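Local coordinates for protein eukaryotic translation initiation factor 4 gamma 2 (Homo sapiens, PDB 4IUL) that probably acts in translation initiation as an eIF4G-family protein whose HEAT-repeat MIF4G domain interacts with the helicase eIF4A, at residues C81-L84 against A85-P89; K115-D118 against E119-R123; R214-S217 against L218-Y222; T246-L249 against R250-W254. All coordinates share one frame; numbering follows the deposited sequence.

Contact 1: C81-L84 against A85-P89; sequences CLRL and AEDAP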
loop_
_atom_site.group_PDB
_atom_site.type_symbol
_atom_site.label_atom_id
_atom_site.label_comp_id
_atom_site.label_asym_id
_atom_site.label_seq_id
_atom_site.Cartn_x
_atom_site.Cartn_y
_atom_site.Cartn_z
ATOM N N CYS A 81 -10.281 0.787 5.829
ATOM C CA CYS A 81 -9.703 2.092 6.129
ATOM C C CYS A 81 -10.600 3.221 5.603
ATOM O O CYS A 81 -10.737 4.268 6.249
ATOM C CB CYS A 81 -8.291 2.192 5.536
ATOM S SG CYS A 81 -7.049 1.153 6.409
ATOM N N LEU A 82 -11.222 3.005 4.445
ATOM C CA LEU A 82 -12.112 4.011 3.860
ATOM C C LEU A 82 -13.293 4.321 4.779
ATOM O O LEU A 82 -13.608 5.482 5.021
ATOM C CB LEU A 82 -12.638 3.542 2.505
ATOM C CG LEU A 82 -13.731 4.413 1.857
ATOM C CD1 LEU A 82 -13.230 5.855 1.664
ATOM C CD2 LEU A 82 -14.133 3.800 0.506
ATOM N N ARG A 83 -13.947 3.275 5.280
ATOM C CA ARG A 83 -15.094 3.431 6.173
ATOM C C ARG A 83 -14.717 4.217 7.429
ATOM O O ARG A 83 -15.435 5.132 7.843
ATOM C CB ARG A 83 -15.636 2.054 6.575
ATOM C CG ARG A 83 -15.902 1.122 5.398
ATOM C CD ARG A 83 -17.161 1.493 4.608
ATOM N NE ARG A 83 -18.375 1.071 5.306
ATOM C CZ ARG A 83 -18.977 1.773 6.261
ATOM N NH1 ARG A 83 -18.487 2.951 6.635
ATOM N NH2 ARG A 83 -20.055 1.284 6.866
ATOM N N LEU A 84 -13.587 3.857 8.034
ATOM C CA LEU A 84 -13.122 4.537 9.242
ATOM C C LEU A 84 -12.769 5.997 8.958
ATOM O O LEU A 84 -13.052 6.884 9.767
ATOM C CB LEU A 84 -11.903 3.809 9.829
ATOM C CG LEU A 84 -12.203 2.415 10.395
ATOM C CD1 LEU A 84 -10.915 1.714 10.808
ATOM C CD2 LEU A 84 -13.131 2.557 11.584
ATOM N N ALA A 85 -12.157 6.246 7.803
ATOM C CA ALA A 85 -11.780 7.603 7.432
ATOM C C ALA A 85 -12.996 8.511 7.320
ATOM O O ALA A 85 -12.940 9.694 7.672
ATOM C CB ALA A 85 -11.020 7.596 6.108
ATOM N N GLU A 86 -14.097 7.953 6.835
ATOM C CA GLU A 86 -15.308 8.734 6.650
ATOM C C GLU A 86 -16.158 8.872 7.904
ATOM O O GLU A 86 -16.773 9.914 8.113
ATOM C CB GLU A 86 -16.159 8.138 5.515
ATOM C CG GLU A 86 -15.415 8.007 4.182
ATOM C CD GLU A 86 -16.308 7.568 3.022
ATOM O OE1 GLU A 86 -17.108 6.622 3.195
ATOM O OE2 GLU A 86 -16.199 8.164 1.926
ATOM N N ASP A 87 -16.181 7.846 8.749
ATOM C CA ASP A 87 -17.015 7.895 9.952
ATOM C C ASP A 87 -16.355 8.315 11.271
ATOM O O ASP A 87 -17.024 8.856 12.147
ATOM C CB ASP A 87 -17.737 6.552 10.135
ATOM C CG ASP A 87 -18.587 6.173 8.921
ATOM O OD1 ASP A 87 -18.936 7.084 8.137
ATOM O OD2 ASP A 87 -18.914 4.975 8.755
ATOM N N ALA A 88 -15.057 8.081 11.420
ATOM C CA ALA A 88 -14.375 8.450 12.657
ATOM C C ALA A 88 -14.367 9.962 12.892
ATOM O O ALA A 88 -14.066 10.734 11.990
ATOM C CB ALA A 88 -12.947 7.928 12.641
ATOM N N PRO A 89 -14.707 10.400 14.115
ATOM C CA PRO A 89 -14.724 11.830 14.447
ATOM C C PRO A 89 -13.330 12.462 14.469
ATOM O O PRO A 89 -12.347 11.797 14.788
ATOM C CB PRO A 89 -15.402 11.862 15.821
ATOM C CG PRO A 89 -15.095 10.504 16.391
ATOM C CD PRO A 89 -15.293 9.601 15.207
#

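Contact 2: K115-D118 against E119-R123; sequences KLQD and EFENR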
loop_
_atom_site.group_PDB
_atom_site.type_symbol
_atom_site.label_atom_id
_atom_site.label_comp_id
_atom_site.label_asym_id
_atom_site.label_seq_id
_atom_site.Cartn_x
_atom_site.Cartn_y
_atom_site.Cartn_z
ATOM N N LYS A 115 1.590 6.563 9.026
ATOM C CA LYS A 115 1.971 5.178 9.286
ATOM C C LYS A 115 2.527 4.454 8.057
ATOM O O LYS A 115 3.531 3.753 8.152
ATOM C CB LYS A 115 0.785 4.382 9.839
ATOM C CG LYS A 115 1.067 2.885 10.018
ATOM C CD LYS A 115 1.599 2.537 11.416
ATOM C CE LYS A 115 2.993 3.069 11.688
ATOM N NZ LYS A 115 3.487 2.657 13.040
ATOM N N LEU A 116 1.880 4.598 6.905
ATOM C CA LEU A 116 2.393 3.923 5.721
ATOM C C LEU A 116 3.751 4.452 5.291
ATOM O O LEU A 116 4.570 3.706 4.769
ATOM C CB LEU A 116 1.383 3.986 4.584
ATOM C CG LEU A 116 0.540 2.725 4.777
ATOM C CD1 LEU A 116 -0.921 3.065 4.778
ATOM C CD2 LEU A 116 0.899 1.710 3.719
ATOM N N GLN A 117 4.002 5.732 5.532
ATOM C CA GLN A 117 5.298 6.297 5.204
ATOM C C GLN A 117 6.329 5.548 6.063
ATOM O O GLN A 117 7.438 5.249 5.605
ATOM C CB GLN A 117 5.319 7.794 5.530
ATOM C CG GLN A 117 6.629 8.500 5.178
ATOM C CD GLN A 117 7.066 8.238 3.746
ATOM O OE1 GLN A 117 6.330 8.514 2.796
ATOM N NE2 GLN A 117 8.274 7.702 3.585
ATOM N N ASP A 118 5.944 5.233 7.302
ATOM C CA ASP A 118 6.823 4.517 8.229
ATOM C C ASP A 118 7.099 3.077 7.794
ATOM O O ASP A 118 8.252 2.640 7.771
ATOM C CB ASP A 118 6.230 4.479 9.643
ATOM C CG ASP A 118 6.044 5.857 10.248
ATOM O OD1 ASP A 118 6.904 6.739 10.028
ATOM O OD2 ASP A 118 5.038 6.048 10.967
ATOM N N GLU A 119 6.050 2.323 7.476
ATOM C CA GLU A 119 6.264 0.945 7.050
ATOM C C GLU A 119 7.144 0.915 5.804
ATOM O O GLU A 119 8.037 0.079 5.697
ATOM C CB GLU A 119 4.936 0.229 6.767
ATOM C CG GLU A 119 4.244 -0.337 7.998
ATOM C CD GLU A 119 5.012 -1.485 8.648
ATOM O OE1 GLU A 119 6.189 -1.289 9.012
ATOM O OE2 GLU A 119 4.436 -2.585 8.808
ATOM N N PHE A 120 6.914 1.840 4.876
ATOM C CA PHE A 120 7.710 1.857 3.655
ATOM C C PHE A 120 9.205 2.039 3.914
ATOM O O PHE A 120 10.027 1.413 3.242
ATOM C CB PHE A 120 7.235 2.941 2.680
ATOM C CG PHE A 120 7.814 2.792 1.295
ATOM C CD1 PHE A 120 7.419 1.738 0.473
ATOM C CD2 PHE A 120 8.765 3.686 0.822
ATOM C CE1 PHE A 120 7.960 1.576 -0.797
ATOM C CE2 PHE A 120 9.316 3.533 -0.449
ATOM C CZ PHE A 120 8.913 2.476 -1.263
ATOM N N GLU A 121 9.560 2.889 4.874
ATOM C CA GLU A 121 10.970 3.115 5.193
ATOM C C GLU A 121 11.605 1.898 5.872
ATOM O O GLU A 121 12.731 1.523 5.551
ATOM C CB GLU A 121 11.131 4.349 6.087
ATOM C CG GLU A 121 11.013 5.695 5.364
ATOM C CD GLU A 121 10.912 6.887 6.327
ATOM O OE1 GLU A 121 11.469 6.822 7.450
ATOM O OE2 GLU A 121 10.284 7.903 5.952
ATOM N N ASN A 122 10.883 1.272 6.798
ATOM C CA ASN A 122 11.410 0.104 7.502
ATOM C C ASN A 122 11.547 -1.123 6.606
ATOM O O ASN A 122 12.519 -1.872 6.718
ATOM C CB ASN A 122 10.533 -0.240 8.709
ATOM C CG ASN A 122 10.401 0.923 9.683
ATOM O OD1 ASN A 122 11.399 1.494 10.129
ATOM N ND2 ASN A 122 9.166 1.280 10.016
ATOM N N ARG A 123 10.579 -1.330 5.719
ATOM C CA ARG A 123 10.616 -2.478 4.819
ATOM C C ARG A 123 11.715 -2.316 3.766
ATOM O O ARG A 123 12.231 -3.308 3.237
ATOM C CB ARG A 123 9.253 -2.670 4.153
ATOM C CG ARG A 123 8.131 -2.961 5.156
ATOM C CD ARG A 123 8.334 -4.298 5.863
ATOM N NE ARG A 123 7.346 -4.512 6.917
ATOM C CZ ARG A 123 7.220 -5.635 7.620
ATOM N NH1 ARG A 123 8.024 -6.666 7.384
ATOM N NH2 ARG A 123 6.297 -5.724 8.572
#

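Contact 3: R214-S217 against L218-Y222; sequences RAKS and LMDQY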
loop_
_atom_site.group_PDB
_atom_site.type_symbol
_atom_site.label_atom_id
_atom_site.label_comp_id
_atom_site.label_asym_id
_atom_site.label_seq_id
_atom_site.Cartn_x
_atom_site.Cartn_y
_atom_site.Cartn_z
ATOM N N ARG A 214 1.599 18.105 -15.169
ATOM C CA ARG A 214 2.816 18.398 -14.424
ATOM C C ARG A 214 3.757 17.203 -14.349
ATOM O O ARG A 214 4.971 17.373 -14.306
ATOM C CB ARG A 214 2.476 18.848 -13.004
ATOM C CG ARG A 214 3.684 19.059 -12.114
ATOM C CD ARG A 214 3.258 19.254 -10.662
ATOM N NE ARG A 214 2.564 20.523 -10.472
ATOM C CZ ARG A 214 3.164 21.705 -10.541
ATOM N NH1 ARG A 214 4.467 21.764 -10.791
ATOM N NH2 ARG A 214 2.467 22.825 -10.379
ATOM N N ALA A 215 3.195 15.997 -14.348
ATOM C CA ALA A 215 3.987 14.776 -14.236
ATOM C C ALA A 215 4.442 14.137 -15.550
ATOM O O ALA A 215 5.057 13.070 -15.532
ATOM C CB ALA A 215 3.211 13.754 -13.415
ATOM N N LYS A 216 4.151 14.783 -16.676
ATOM C CA LYS A 216 4.515 14.258 -17.998
ATOM C C LYS A 216 5.953 13.761 -18.109
ATOM O O LYS A 216 6.198 12.656 -18.595
ATOM C CB LYS A 216 4.264 15.315 -19.078
ATOM C CG LYS A 216 4.638 14.874 -20.495
ATOM C CD LYS A 216 4.115 15.871 -21.536
ATOM C CE LYS A 216 4.602 15.548 -22.952
ATOM N NZ LYS A 216 4.186 14.197 -23.415
ATOM N N SER A 217 6.893 14.579 -17.652
ATOM C CA SER A 217 8.315 14.244 -17.696
ATOM C C SER A 217 8.654 12.937 -16.968
ATOM O O SER A 217 9.281 12.041 -17.537
ATOM C CB SER A 217 9.126 15.397 -17.099
ATOM O OG SER A 217 10.511 15.118 -17.120
ATOM N N LEU A 218 8.247 12.839 -15.707
ATOM C CA LEU A 218 8.503 11.648 -14.901
ATOM C C LEU A 218 7.894 10.378 -15.501
ATOM O O LEU A 218 8.568 9.358 -15.631
ATOM C CB LEU A 218 7.933 11.836 -13.498
ATOM C CG LEU A 218 8.849 12.191 -12.337
ATOM C CD1 LEU A 218 7.994 12.247 -11.072
ATOM C CD2 LEU A 218 9.960 11.139 -12.195
ATOM N N MET A 219 6.613 10.440 -15.850
ATOM C CA MET A 219 5.930 9.286 -16.420
ATOM C C MET A 219 6.539 8.865 -17.754
ATOM O O MET A 219 6.706 7.670 -18.014
ATOM C CB MET A 219 4.440 9.582 -16.593
ATOM C CG MET A 219 3.697 9.846 -15.282
ATOM S SD MET A 219 3.597 8.422 -14.182
ATOM C CE MET A 219 2.089 7.683 -14.752
ATOM N N ASP A 220 6.858 9.839 -18.602
ATOM C CA ASP A 220 7.471 9.547 -19.896
ATOM C C ASP A 220 8.741 8.751 -19.646
ATOM O O ASP A 220 9.032 7.776 -20.344
ATOM C CB ASP A 220 7.833 10.835 -20.640
ATOM C CG ASP A 220 6.698 11.363 -21.485
ATOM O OD1 ASP A 220 5.592 10.768 -21.474
ATOM O OD2 ASP A 220 6.919 12.384 -22.167
ATOM N N GLN A 221 9.486 9.178 -18.633
ATOM C CA GLN A 221 10.735 8.532 -18.261
ATOM C C GLN A 221 10.501 7.073 -17.832
ATOM O O GLN A 221 11.267 6.182 -18.207
ATOM C CB GLN A 221 11.386 9.323 -17.130
ATOM C CG GLN A 221 12.883 9.167 -17.024
ATOM C CD GLN A 221 13.460 9.997 -15.891
ATOM O OE1 GLN A 221 13.030 11.134 -15.656
ATOM N NE2 GLN A 221 14.445 9.442 -15.189
ATOM N N TYR A 222 9.443 6.834 -17.053
ATOM C CA TYR A 222 9.115 5.487 -16.581
ATOM C C TYR A 222 8.812 4.539 -17.740
ATOM O O TYR A 222 9.354 3.434 -17.817
ATOM C CB TYR A 222 7.877 5.509 -15.679
ATOM C CG TYR A 222 8.001 6.217 -14.344
ATOM C CD1 TYR A 222 6.869 6.766 -13.734
ATOM C CD2 TYR A 222 9.225 6.320 -13.676
ATOM C CE1 TYR A 222 6.944 7.401 -12.501
ATOM C CE2 TYR A 222 9.311 6.953 -12.431
ATOM C CZ TYR A 222 8.162 7.494 -11.851
ATOM O OH TYR A 222 8.216 8.129 -10.629
HETATM O O HOH W 1 7.850 15.678 -14.354
#

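Contact 4: T246-L249 against R250-W254; sequences TVEL and REHHW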
loop_
_atom_site.group_PDB
_atom_site.type_symbol
_atom_site.label_atom_id
_atom_site.label_comp_id
_atom_site.label_asym_id
_atom_site.label_seq_id
_atom_site.Cartn_x
_atom_site.Cartn_y
_atom_site.Cartn_z
ATOM N N THR A 246 0.556 -2.916 -20.820
ATOM C CA THR A 246 0.477 -1.718 -19.991
ATOM C C THR A 246 0.890 -0.494 -20.808
ATOM O O THR A 246 0.206 0.525 -20.807
ATOM C CB THR A 246 1.385 -1.847 -18.750
ATOM O OG1 THR A 246 0.932 -2.944 -17.947
ATOM C CG2 THR A 246 1.345 -0.575 -17.919
ATOM N N VAL A 247 2.010 -0.610 -21.512
ATOM C CA VAL A 247 2.520 0.463 -22.355
ATOM C C VAL A 247 1.491 0.899 -23.401
ATOM O O VAL A 247 1.257 2.093 -23.591
ATOM C CB VAL A 247 3.812 0.021 -23.068
ATOM C CG1 VAL A 247 4.083 0.897 -24.275
ATOM C CG2 VAL A 247 4.978 0.107 -22.096
ATOM N N GLU A 248 0.884 -0.077 -24.069
ATOM C CA GLU A 248 -0.121 0.177 -25.094
ATOM C C GLU A 248 -1.332 0.921 -24.530
ATOM O O GLU A 248 -1.955 1.721 -25.227
ATOM C CB GLU A 248 -0.579 -1.147 -25.706
ATOM C CG GLU A 248 -1.599 -1.013 -26.822
ATOM C CD GLU A 248 -2.089 -2.364 -27.323
ATOM O OE1 GLU A 248 -1.258 -3.152 -27.830
ATOM O OE2 GLU A 248 -3.303 -2.640 -27.206
ATOM N N LEU A 249 -1.663 0.649 -23.272
ATOM C CA LEU A 249 -2.800 1.294 -22.624
ATOM C C LEU A 249 -2.518 2.780 -22.422
ATOM O O LEU A 249 -3.405 3.621 -22.571
ATOM C CB LEU A 249 -3.084 0.630 -21.272
ATOM C CG LEU A 249 -4.262 1.169 -20.458
ATOM C CD1 LEU A 249 -5.540 1.044 -21.263
ATOM C CD2 LEU A 249 -4.383 0.405 -19.147
ATOM N N ARG A 250 -1.270 3.099 -22.098
ATOM C CA ARG A 250 -0.891 4.487 -21.875
ATOM C C ARG A 250 -0.843 5.251 -23.192
ATOM O O ARG A 250 -1.244 6.414 -23.257
ATOM C CB ARG A 250 0.471 4.575 -21.188
ATOM C CG ARG A 250 0.684 5.906 -20.509
ATOM C CD ARG A 250 2.084 6.436 -20.707
ATOM N NE ARG A 250 2.235 7.748 -20.086
ATOM C CZ ARG A 250 3.213 8.601 -20.369
ATOM N NH1 ARG A 250 4.139 8.292 -21.276
ATOM N NH2 ARG A 250 3.262 9.766 -19.745
ATOM N N GLU A 251 -0.345 4.597 -24.239
ATOM C CA GLU A 251 -0.262 5.222 -25.553
ATOM C C GLU A 251 -1.676 5.579 -26.022
ATOM O O GLU A 251 -1.863 6.468 -26.857
ATOM C CB GLU A 251 0.421 4.273 -26.544
ATOM C CG GLU A 251 1.838 3.889 -26.125
ATOM C CD GLU A 251 2.579 3.064 -27.167
ATOM O OE1 GLU A 251 2.031 2.036 -27.626
ATOM O OE2 GLU A 251 3.719 3.441 -27.520
ATOM N N HIS A 252 -2.663 4.884 -25.463
ATOM C CA HIS A 252 -4.067 5.126 -25.774
ATOM C C HIS A 252 -4.717 6.039 -24.722
ATOM O O HIS A 252 -5.934 6.017 -24.539
ATOM C CB HIS A 252 -4.832 3.803 -25.832
ATOM C CG HIS A 252 -4.605 3.025 -27.088
ATOM N ND1 HIS A 252 -3.351 2.638 -27.508
ATOM C CD2 HIS A 252 -5.476 2.554 -28.013
ATOM C CE1 HIS A 252 -3.458 1.961 -28.639
ATOM N NE2 HIS A 252 -4.737 1.896 -28.966
ATOM N N HIS A 253 -3.903 6.840 -24.037
ATOM C CA HIS A 253 -4.407 7.748 -23.014
ATOM C C HIS A 253 -5.255 7.038 -21.963
ATOM O O HIS A 253 -6.279 7.564 -21.526
ATOM C CB HIS A 253 -5.243 8.862 -23.653
ATOM C CG HIS A 253 -4.477 9.721 -24.610
ATOM N ND1 HIS A 253 -4.593 11.094 -24.636
ATOM C CD2 HIS A 253 -3.582 9.402 -25.573
ATOM C CE1 HIS A 253 -3.801 11.584 -25.570
ATOM N NE2 HIS A 253 -3.175 10.579 -26.155
ATOM N N TRP A 254 -4.837 5.844 -21.559
ATOM C CA TRP A 254 -5.572 5.068 -20.558
ATOM C C TRP A 254 -7.067 4.950 -20.859
ATOM O O TRP A 254 -7.850 4.621 -19.972
ATOM C CB TRP A 254 -5.414 5.684 -19.158
ATOM C CG TRP A 254 -3.996 5.885 -18.723
ATOM C CD1 TRP A 254 -3.246 7.019 -18.862
ATOM C CD2 TRP A 254 -3.144 4.914 -18.111
ATOM N NE1 TRP A 254 -1.977 6.812 -18.378
ATOM C CE2 TRP A 254 -1.885 5.526 -17.913
ATOM C CE3 TRP A 254 -3.319 3.579 -17.718
ATOM C CZ2 TRP A 254 -0.808 4.852 -17.333
ATOM C CZ3 TRP A 254 -2.247 2.910 -17.142
ATOM C CH2 TRP A 254 -1.006 3.549 -16.959
#

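Contact 1: C81-L84 against A85-P89
Arg83 and Asp87 lie side by side and point the same way, one turn apart near the end of helix 74-87. Arg83 NH1 gives a hydrogen bond to Asp87 OD2 at 3.0 Å, and the pair is a salt bridge. The two flat groups are turned 80° against each other. Asp87 OD2 sits at the guanidinium edge, close to its plane, while NH1 comes to that oxygen from above the carboxylate plane. The arginine chain reaches it by bending at chi2 and chi3 (-75° and -77°), which turns NH1 toward the Asp87 carboxylate.

Leu82 and Glu86 meet more loosely. Leu82 CD1 touches the carboxylate of Glu86, 3.8 Å from OE2. Behind these side chains the helix bonds continue: Ala85 N binds Cys81 O, Asp87 N binds Arg83 O, and Ala88 N binds Leu84 O at 2.9 Å. Ala88 is the first residue to leave helical angles.

On the buried side, Leu84 packs on Leu46 of helix 38-48 and on Val59 and Ile63 of helix 53-69, within the HEAT-repeat stack. Asp87 stands at the C-terminal end of the helix, where its negative charge would probably be unfavourable, and the Arg83 guanidinium is likely to offset it.

Contact 2: K115-D118 against E119-R123
Gln117 and Glu121 make the side-chain hydrogen bond of this turn of helix 107-127. Gln117 NE2 donates to Glu121 OE2 at 3.1 Å, with an N-H...O angle of 156°. The bond uses the anti side of the carboxylate, slightly out of its plane. Amide and carboxylate planes stand 45° apart. Gln117 has CG opposite its backbone N and then bends at chi2 (51°), which carries the amide forward to the carboxylate one turn on. A leucine here has no N-H to give, and the Glu121 carboxylate would probably be freer to turn.

The backbone bonds run without a break. Glu119 N binds Lys115 O at 3.0 Å, Phe120 N binds Leu116 O, Glu121 N binds Gln117 O at 3.3 Å, and Asn122 N binds Asp118 O at 3.1 Å.

Within 119-123, Arg123 NH2 and Glu119 OE2 form a long salt bridge of 3.7 Å, with the carboxylate oxygen at the guanidinium edge.

Leu116 and Phe120 face the neighbouring helices. Leu116 packs on Ile159 and Leu162 of helix 141-163. Phe120 touches Met152 of that helix and Cys176 of helix 170-181. The side chains of Gln117 and Glu119 also touch neighbours, Ile172 and Val64 among them. The pattern is consistent with an amphipathic helix packed between others in a HEAT-repeat domain.

Contact 3: R214-S217 against L218-Y222
Lys216 O accepts the shortest sound bond of this turn, from Asp220 N at 2.9 Å. The side chains of the same two residues also meet. Lys216 NZ lies 3.5 Å from Asp220 OD2 in a salt bridge, and the two chains cross at a slant. The lysine is extended, with CG opposite the backbone N (chi1 179°), and bends at its last torsion (chi4 59°) to bring NZ to the carboxylate. The other carboxylate oxygen, OD1, has a stronger partner in Arg250 NH1 of helix 237-251. Asp220 is therefore shared between two positive groups. An asparagine in its place carries no charge, and Arg250 and Lys216 would probably be left without a negative partner here.

The turn is the start of helix 216-227, entered from a short 3-10 segment in the HEAT-repeat MIF4G fold. Its first bonds are Met219 N to Ala215 O, nearly straight at 178°, and Gln221 N to Ser217 O. A water accepts from Leu218 N at 3.2 Å and donates weakly to Arg214 O.

On the buried side, Ala215 CB packs 4.4 Å from Met219 CG. Met219 touches His174 of helix 170-181. Tyr222 OH is hydrogen-bonded to His174 ND1 of the same helix.

Contact 4: T246-L249 against R250-W254
A Schellman motif ends helix 237-251 here, and Leu249 and Trp254 meet across it. Trp254 N binds Leu249 O at 2.8 Å, and His253 N binds Arg250 O. His253, with its positive phi of 54°, is the C-prime residue that turns the chain.

The reversal brings the tryptophan back over the last turn. Leu249 CD2 touches Trp254 CE3 at 3.6 Å, and the two side chains cross at about a right angle. Leu249 CG stands opposite its backbone N (chi1 -179°), which sends its branch toward the indole. Arg250 CA lies 4.2 Å from the plane of the Trp254 ring, over the centre of one face.

Other bonds near the end are mixed in quality. Glu251 N binds Val247 O at 3.0 Å. Glu248 O takes two weak bonds from His252, one from the backbone N and one from ring ND1 at 2.8 Å. The Glu248 and His252 side chains run side by side, with CG of the glutamate 3.9 Å from CE1. Val247 CG1 touches the carboxylate carbon of Glu251.

Arg250 NE forms a salt bridge with Asp211 OD2, which also takes a hydrogen bond from Trp254 NE1, while Arg250 NH1 goes to Asp220 of helix 216-227. Trp254 packs on Met203 and Pro208 of helix 193-210, while Val247 and Arg250 pack on Phe223 of helix 216-227.

The four contacts follow one another along the chain, each on a single helix or its end, and all lie in the MIF4G range. Contact 1 is on helix 74-87 and contact 2 on the next helix, 107-127. Their centres are 21 Å apart and they do not touch. Contacts 3 and 4 lie on the consecutive helices 216-227 and 237-251, with centres 14 Å apart. They do touch: Asp220 OD1 and Arg250 NH1 form a salt bridge of 2.9 Å. Contact 1 is 33 to 34 Å from this pair, centre to centre. Contacts 1 and 2 thus lie in earlier helices, while this bridge joins the last two of the HEAT-repeat stack.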